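Local coordinates for terminal oxygenase component of carbazole 1,9a-dioxygenase (Sphingomonas, PDB 3GKQ), which probably serves as the Rieske non-heme iron oxygenase component that carries out the dioxygenation of carbazole at its 1 and 9a positions, at residues A11-I22 with D348-L356. Residues are numbered along the deposited sequence; the frame is centred on the assembly and turned at random.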
loop_
_atom_site.group_PDB
_atom_site.type_symbol
_atom_site.label_atom_id
_atom_site.label_comp_id
_atom_site.label_asym_id
_atom_site.label_seq_id
_atom_site.Cartn_x
_atom_site.Cartn_y
_atom_site.Cartn_z
ATOM N N ALA A 11 15.028 28.992 -7.401
ATOM C CA ALA A 11 15.202 27.547 -7.501
ATOM C C ALA A 11 15.384 27.127 -8.957
ATOM O O ALA A 11 16.232 26.284 -9.268
ATOM C CB ALA A 11 13.999 26.832 -6.898
ATOM N N GLU A 12 14.583 27.705 -9.846
ATOM C CA GLU A 12 14.684 27.382 -11.263
ATOM C C GLU A 12 16.093 27.699 -11.752
ATOM O O GLU A 12 16.732 26.870 -12.394
ATOM C CB GLU A 12 13.650 28.180 -12.068
ATOM C CG GLU A 12 13.633 27.887 -13.573
ATOM C CD GLU A 12 14.863 28.421 -14.301
ATOM O OE1 GLU A 12 15.244 29.584 -14.048
ATOM O OE2 GLU A 12 15.440 27.683 -15.131
ATOM N N ARG A 13 16.575 28.897 -11.438
ATOM C CA ARG A 13 17.912 29.307 -11.856
ATOM C C ARG A 13 18.992 28.417 -11.271
ATOM O O ARG A 13 19.981 28.112 -11.933
ATOM C CB ARG A 13 18.203 30.755 -11.445
ATOM C CG ARG A 13 17.657 31.802 -12.396
ATOM C CD ARG A 13 18.353 33.136 -12.174
ATOM N NE ARG A 13 18.211 33.611 -10.798
ATOM C CZ ARG A 13 17.055 33.979 -10.250
ATOM N NH1 ARG A 13 15.932 33.929 -10.958
ATOM N NH2 ARG A 13 17.022 34.401 -8.992
ATOM N N ARG A 14 18.802 28.007 -10.023
ATOM C CA ARG A 14 19.779 27.160 -9.359
ATOM C C ARG A 14 19.849 25.733 -9.907
ATOM O O ARG A 14 20.934 25.174 -10.042
ATOM C CB ARG A 14 19.497 27.109 -7.853
ATOM C CG ARG A 14 20.334 26.068 -7.134
ATOM C CD ARG A 14 20.235 26.147 -5.614
ATOM N NE ARG A 14 20.904 24.993 -5.015
ATOM C CZ ARG A 14 20.378 23.770 -4.960
ATOM N NH1 ARG A 14 19.166 23.542 -5.453
ATOM N NH2 ARG A 14 21.078 22.769 -4.447
ATOM N N THR A 15 18.703 25.147 -10.231
ATOM C CA THR A 15 18.669 23.771 -10.724
ATOM C C THR A 15 18.686 23.635 -12.247
ATOM O O THR A 15 18.753 22.526 -12.778
ATOM C CB THR A 15 17.428 23.044 -10.193
ATOM O OG1 THR A 15 16.254 23.684 -10.699
ATOM C CG2 THR A 15 17.395 23.088 -8.670
ATOM N N ARG A 16 18.635 24.770 -12.935
ATOM C CA ARG A 16 18.616 24.818 -14.393
ATOM C C ARG A 16 19.591 23.871 -15.095
ATOM O O ARG A 16 19.188 23.079 -15.944
ATOM C CB ARG A 16 18.885 26.254 -14.858
ATOM C CG ARG A 16 18.804 26.453 -16.362
ATOM C CD ARG A 16 19.095 27.905 -16.730
ATOM N NE ARG A 16 18.085 28.806 -16.183
ATOM C CZ ARG A 16 18.157 30.132 -16.234
ATOM N NH1 ARG A 16 19.198 30.728 -16.808
ATOM N NH2 ARG A 16 17.186 30.864 -15.704
ATOM N N ALA A 17 20.869 23.960 -14.742
ATOM C CA ALA A 17 21.900 23.132 -15.360
ATOM C C ALA A 17 21.738 21.622 -15.176
ATOM O O ALA A 17 22.393 20.848 -15.872
ATOM C CB ALA A 17 23.278 23.573 -14.873
ATOM N N TRP A 18 20.897 21.189 -14.240
ATOM C CA TRP A 18 20.696 19.753 -14.070
ATOM C C TRP A 18 19.238 19.318 -14.024
ATOM O O TRP A 18 18.892 18.327 -13.382
ATOM C CB TRP A 18 21.448 19.203 -12.846
ATOM C CG TRP A 18 21.692 20.154 -11.721
ATOM C CD1 TRP A 18 22.673 21.102 -11.645
ATOM C CD2 TRP A 18 20.980 20.214 -10.486
ATOM N NE1 TRP A 18 22.616 21.745 -10.437
ATOM C CE2 TRP A 18 21.582 21.219 -9.703
ATOM C CE3 TRP A 18 19.887 19.510 -9.959
ATOM C CZ2 TRP A 18 21.131 21.545 -8.420
ATOM C CZ3 TRP A 18 19.436 19.833 -8.683
ATOM C CH2 TRP A 18 20.059 20.843 -7.930
ATOM N N ALA A 19 18.388 20.046 -14.740
ATOM C CA ALA A 19 16.967 19.722 -14.798
ATOM C C ALA A 19 16.725 18.311 -15.351
ATOM O O ALA A 19 15.864 17.590 -14.858
ATOM C CB ALA A 19 16.232 20.751 -15.647
ATOM N N PRO A 20 17.478 17.900 -16.388
ATOM C CA PRO A 20 17.272 16.554 -16.937
ATOM C C PRO A 20 17.522 15.465 -15.887
ATOM O O PRO A 20 16.812 14.463 -15.832
ATOM C CB PRO A 20 18.277 16.490 -18.086
ATOM C CG PRO A 20 18.359 17.921 -18.539
ATOM C CD PRO A 20 18.424 18.665 -17.220
ATOM N N TYR A 21 18.543 15.675 -15.064
ATOM C CA TYR A 21 18.897 14.735 -14.006
ATOM C C TYR A 21 17.721 14.625 -13.044
ATOM O O TYR A 21 17.387 13.538 -12.571
ATOM C CB TYR A 21 20.143 15.238 -13.270
ATOM C CG TYR A 21 20.613 14.385 -12.113
ATOM C CD1 TYR A 21 21.261 13.170 -12.334
ATOM C CD2 TYR A 21 20.461 14.822 -10.797
ATOM C CE1 TYR A 21 21.754 12.414 -11.273
ATOM C CE2 TYR A 21 20.950 14.073 -9.726
ATOM C CZ TYR A 21 21.599 12.875 -9.971
ATOM O OH TYR A 21 22.116 12.155 -8.920
ATOM N N ILE A 22 17.093 15.760 -12.756
ATOM C CA ILE A 22 15.939 15.782 -11.867
ATOM C C ILE A 22 14.797 14.932 -12.430
ATOM O O ILE A 22 14.062 14.292 -11.675
ATOM C CB ILE A 22 15.438 17.226 -11.648
ATOM C CG1 ILE A 22 16.456 17.996 -10.797
ATOM C CG2 ILE A 22 14.068 17.214 -10.962
ATOM C CD1 ILE A 22 16.132 19.461 -10.621
ATOM N N ASP A 348 10.744 15.315 -5.715
ATOM C CA ASP A 348 11.461 16.420 -6.357
ATOM C C ASP A 348 11.700 17.652 -5.482
ATOM O O ASP A 348 12.447 18.548 -5.870
ATOM C CB ASP A 348 10.740 16.864 -7.639
ATOM C CG ASP A 348 10.552 15.731 -8.632
ATOM O OD1 ASP A 348 11.523 14.996 -8.893
ATOM O OD2 ASP A 348 9.433 15.581 -9.162
ATOM N N ARG A 349 11.076 17.708 -4.310
ATOM C CA ARG A 349 11.254 18.864 -3.433
ATOM C C ARG A 349 12.701 19.011 -2.962
ATOM O O ARG A 349 13.212 20.126 -2.814
ATOM C CB ARG A 349 10.336 18.756 -2.212
ATOM C CG ARG A 349 8.847 18.670 -2.556
ATOM C CD ARG A 349 7.980 18.772 -1.300
ATOM N NE ARG A 349 8.189 20.045 -0.615
ATOM C CZ ARG A 349 7.569 20.411 0.504
ATOM N NH1 ARG A 349 6.689 19.595 1.078
ATOM N NH2 ARG A 349 7.830 21.593 1.054
ATOM N N GLY A 350 13.358 17.881 -2.731
ATOM C CA GLY A 350 14.731 17.906 -2.262
ATOM C C GLY A 350 15.712 18.683 -3.121
ATOM O O GLY A 350 16.576 19.391 -2.597
ATOM N N TRP A 351 15.589 18.565 -4.440
ATOM C CA TRP A 351 16.507 19.260 -5.339
ATOM C C TRP A 351 16.464 20.773 -5.160
ATOM O O TRP A 351 17.449 21.466 -5.430
ATOM C CB TRP A 351 16.196 18.908 -6.799
ATOM C CG TRP A 351 16.091 17.438 -7.033
ATOM C CD1 TRP A 351 14.956 16.730 -7.298
ATOM C CD2 TRP A 351 17.152 16.479 -6.960
ATOM N NE1 TRP A 351 15.239 15.390 -7.390
ATOM C CE2 TRP A 351 16.583 15.206 -7.187
ATOM C CE3 TRP A 351 18.532 16.570 -6.723
ATOM C CZ2 TRP A 351 17.339 14.031 -7.183
ATOM C CZ3 TRP A 351 19.290 15.398 -6.718
ATOM C CH2 TRP A 351 18.691 14.148 -6.947
ATOM N N ARG A 352 15.329 21.283 -4.696
ATOM C CA ARG A 352 15.172 22.722 -4.496
ATOM C C ARG A 352 15.431 23.156 -3.053
ATOM O O ARG A 352 15.927 24.254 -2.813
ATOM C CB ARG A 352 13.751 23.161 -4.861
ATOM C CG ARG A 352 13.055 22.284 -5.893
ATOM C CD ARG A 352 13.642 22.450 -7.278
ATOM N NE ARG A 352 13.001 21.550 -8.235
ATOM C CZ ARG A 352 13.130 21.644 -9.554
ATOM N NH1 ARG A 352 13.879 22.603 -10.084
ATOM N NH2 ARG A 352 12.510 20.779 -10.345
ATOM N N GLU A 353 15.089 22.297 -2.100
ATOM C CA GLU A 353 15.232 22.638 -0.685
ATOM C C GLU A 353 16.545 22.277 -0.002
ATOM O O GLU A 353 16.825 22.772 1.087
ATOM C CB GLU A 353 14.080 22.024 0.109
ATOM C CG GLU A 353 12.716 22.555 -0.263
ATOM C CD GLU A 353 11.618 21.918 0.558
ATOM O OE1 GLU A 353 11.718 21.937 1.805
ATOM O OE2 GLU A 353 10.654 21.397 -0.038
ATOM N N GLU A 354 17.338 21.407 -0.618
ATOM C CA GLU A 354 18.617 21.012 -0.033
ATOM C C GLU A 354 19.479 22.257 0.183
ATOM O O GLU A 354 19.344 23.241 -0.545
ATOM C CB GLU A 354 19.351 20.045 -0.975
ATOM C CG GLU A 354 19.842 20.711 -2.272
ATOM C CD GLU A 354 20.340 19.720 -3.322
ATOM O OE1 GLU A 354 20.325 18.496 -3.077
ATOM O OE2 GLU A 354 20.750 20.176 -4.406
ATOM N N VAL A 355 20.344 22.221 1.194
ATOM C CA VAL A 355 21.260 23.327 1.469
ATOM C C VAL A 355 22.653 22.713 1.391
ATOM O O VAL A 355 23.132 22.089 2.342
ATOM C CB VAL A 355 21.048 23.931 2.873
ATOM C CG1 VAL A 355 22.114 24.985 3.147
ATOM C CG2 VAL A 355 19.664 24.560 2.970
ATOM N N LEU A 356 23.304 22.892 0.248
ATOM C CA LEU A 356 24.620 22.310 0.018
ATOM C C LEU A 356 25.799 23.122 0.546
ATOM O O LEU A 356 25.687 24.328 0.760
ATOM C CB LEU A 356 24.805 22.074 -1.479
ATOM C CG LEU A 356 23.695 21.269 -2.159
ATOM C CD1 LEU A 356 24.036 21.075 -3.628
ATOM C CD2 LEU A 356 23.540 19.925 -1.464
HETATM O O HOH W 1 11.668 13.340 -11.036
#
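Arg14 reaches across to the far end of helix 349-353 and illustrates how a single guanidinium can tie down both a backbone carbonyl and a carboxylate. Its NH1 donates to Trp351 O at 2.7 Å, almost in line with the carbonyl bond (C=O...N 161°), while NH2 forms a salt bridge to Glu354 OE2 at 2.6 Å. Both acceptors lie close to the guanidinium plane, yet the carboxylate stands nearly perpendicular to it, at 89°, and offers its anti lone pair. The arginine chain, extended from CG to NE and with CG anti to the backbone N, gives the group this reach. Glu354 OE2 is shared with Arg367, and OE1 bonds to Tyr345 OH, so the buried carboxylate is held by two arginines and a tyrosine hydroxyl, which probably favours its charged form.

Beside this polar grip, the Trp351 ring packs against the start of helix 19-23 and Trp18, its N-cap residue. Ile22 CG1 lies over its five-membered ring, 4.0 Å from the centroid, a CH-pi contact. Tyr21 presents its edge to the face of the six-membered ring in an offset edge-to-face pair, planes at 75°, and Trp18 CZ3 packs against Trp351 CB at 3.9 Å. Ile22 CD1 lies over one face of the Arg352 guanidinium, toward its rim. At the other end of the contact, one water donates to both Ile22 O and Asp348 OD1.

In the second shell, Tyr21 OH bonds to Glu179, and Arg367 makes a cation-pi contact with Trp18. Val355 and Leu356 meet Trp98 and Arg75 of a neighbouring subunit, residues of its Rieske cluster pocket. The short segments 11-15 and 349-353 run roughly at right angles, axes 10.0 Å apart. The N-terminal helices pack against helix 349-353, and Trp351 also touches helix 361-373 through Arg367 and helix 174-181 through Arg175, Met176 and Glu179.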